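Local structure of ubiquitin-like-specific protease 2 (Saccharomyces cerevisiae, 5LNB) at residues 250-253 with 254-258. The protein is a cysteine protease of the Ulp1 (C48) family that removes the ubiquitin-like modifier SUMO from proteins, represented here by its catalytic domain. Residues are numbered along the deposited sequence; the frame is centred on the assembly and turned at random.
Sequences KMIN and KYFDK
Asn253 sets its CG beside its own backbone N (chi1 -73°), while Lys258 starts with CG anti to the backbone N (chi1 -178°) and stays extended to NZ. The two side chains therefore run side by side in the same direction. CD of Lys258 passes 3.3 Å from OD1 of Asn253. NZ and OD1 do not bond directly. A water donates to Asn253 OD1 and accepts from Lys258 NZ, both at 2.7 Å. NZ also makes a weak bond to Gln208 O.

On another side of the helix, Ile252 CG2 lies 4.0 Å from Phe256 CD2. The carbonyl O of Ile252 sits at the edge of the Phe256 ring and accepts from Phe256 N at 3.1 Å. The Phe256 ring meets Trp237 of helix 230-238 with nearly parallel planes. Tyr255 OH bonds to Glu232 and Thr233 of that helix, and Asp257 OD1 forms a salt bridge with Lys225.

Phe256 leaves helical geometry, and Asp257 follows with positive phi. Lys258 N then reaches back to Asn253 O at 2.8 Å, nearly straight (171°), and Asp257 N bonds to Lys254 O at 3.0 Å. This pair of backbone bonds is the Schellman motif, which here ends helix 245-255.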
loop_
_atom_site.group_PDB
_atom_site.type_symbol
_atom_site.label_atom_id
_atom_site.label_comp_id
_atom_site.label_asym_id
_atom_site.label_seq_id
_atom_site.Cartn_x
_atom_site.Cartn_y
_atom_site.Cartn_z
ATOM N N LYS A 250 22.458 7.568 -3.228
ATOM C CA LYS A 250 22.302 8.009 -4.613
ATOM C C LYS A 250 21.497 7.001 -5.427
ATOM O O LYS A 250 20.589 7.373 -6.181
ATOM C CB LYS A 250 23.669 8.228 -5.260
ATOM C CG LYS A 250 24.330 9.559 -4.951
ATOM C CD LYS A 250 25.587 9.711 -5.796
ATOM C CE LYS A 250 25.335 9.214 -7.223
ATOM N NZ LYS A 250 26.531 9.311 -8.109
ATOM N N MET A 251 21.838 5.716 -5.306
ATOM C CA MET A 251 21.147 4.677 -6.062
ATOM C C MET A 251 19.665 4.631 -5.697
ATOM O O MET A 251 18.801 4.609 -6.579
ATOM C CB MET A 251 21.826 3.324 -5.818
ATOM C CG MET A 251 21.016 2.086 -6.242
ATOM S SD MET A 251 21.966 0.540 -6.067
ATOM C CE MET A 251 22.351 0.552 -4.315
ATOM N N ILE A 252 19.354 4.634 -4.397
ATOM C CA ILE A 252 17.961 4.588 -3.957
ATOM C C ILE A 252 17.214 5.849 -4.380
ATOM O O ILE A 252 16.049 5.792 -4.791
ATOM C CB ILE A 252 17.889 4.374 -2.433
ATOM C CG1 ILE A 252 18.293 2.943 -2.076
ATOM C CG2 ILE A 252 16.492 4.709 -1.902
ATOM C CD1 ILE A 252 17.457 1.886 -2.758
ATOM N N ASN A 253 17.863 7.008 -4.282
ATOM C CA ASN A 253 17.181 8.245 -4.643
ATOM C C ASN A 253 16.846 8.281 -6.127
ATOM O O ASN A 253 15.777 8.767 -6.518
ATOM C CB ASN A 253 18.035 9.444 -4.253
ATOM C CG ASN A 253 18.050 9.674 -2.766
ATOM O OD1 ASN A 253 17.160 9.210 -2.058
ATOM N ND2 ASN A 253 19.057 10.401 -2.279
ATOM N N LYS A 254 17.745 7.769 -6.971
ATOM C CA LYS A 254 17.482 7.760 -8.404
ATOM C C LYS A 254 16.395 6.748 -8.750
ATOM O O LYS A 254 15.439 7.068 -9.465
ATOM C CB LYS A 254 18.772 7.456 -9.166
ATOM C CG LYS A 254 18.645 7.529 -10.680
ATOM C CD LYS A 254 20.022 7.515 -11.337
ATOM C CE LYS A 254 19.927 7.408 -12.855
ATOM N NZ LYS A 254 19.342 6.105 -13.293
ATOM N N TYR A 255 16.517 5.526 -8.221
ATOM C CA TYR A 255 15.564 4.472 -8.549
ATOM C C TYR A 255 14.135 4.891 -8.233
ATOM O O TYR A 255 13.220 4.618 -9.017
ATOM C CB TYR A 255 15.909 3.183 -7.796
ATOM C CG TYR A 255 15.098 2.000 -8.283
ATOM C CD1 TYR A 255 15.416 1.367 -9.476
ATOM C CD2 TYR A 255 13.997 1.532 -7.565
ATOM C CE1 TYR A 255 14.667 0.295 -9.942
ATOM C CE2 TYR A 255 13.232 0.449 -8.024
ATOM C CZ TYR A 255 13.578 -0.159 -9.211
ATOM O OH TYR A 255 12.852 -1.227 -9.679
ATOM N N PHE A 256 13.922 5.545 -7.084
ATOM C CA PHE A 256 12.598 5.946 -6.624
ATOM C C PHE A 256 12.238 7.385 -7.006
ATOM O O PHE A 256 11.301 7.949 -6.421
ATOM C CB PHE A 256 12.483 5.775 -5.106
ATOM C CG PHE A 256 12.366 4.343 -4.662
ATOM C CD1 PHE A 256 11.128 3.705 -4.632
ATOM C CD2 PHE A 256 13.496 3.629 -4.271
ATOM C CE1 PHE A 256 11.018 2.379 -4.223
ATOM C CE2 PHE A 256 13.393 2.302 -3.862
ATOM C CZ PHE A 256 12.146 1.674 -3.837
ATOM N N ASP A 257 12.957 7.989 -7.958
ATOM C CA ASP A 257 12.619 9.321 -8.486
ATOM C C ASP A 257 12.481 10.364 -7.376
ATOM O O ASP A 257 11.488 11.098 -7.300
ATOM C CB ASP A 257 11.338 9.278 -9.323
ATOM C CG ASP A 257 11.394 8.249 -10.432
ATOM O OD1 ASP A 257 10.347 7.631 -10.710
ATOM O OD2 ASP A 257 12.484 8.053 -11.017
ATOM N N LYS A 258 13.496 10.450 -6.510
ATOM C CA LYS A 258 13.391 11.398 -5.409
ATOM C C LYS A 258 13.196 12.828 -5.911
ATOM O O LYS A 258 12.516 13.624 -5.254
ATOM C CB LYS A 258 14.617 11.319 -4.504
ATOM C CG LYS A 258 14.518 12.264 -3.310
ATOM C CD LYS A 258 15.683 12.132 -2.352
ATOM C CE LYS A 258 15.503 13.049 -1.136
ATOM N NZ LYS A 258 16.668 12.939 -0.202
HETATM O O HOH W 1 16.605 10.253 0.358
#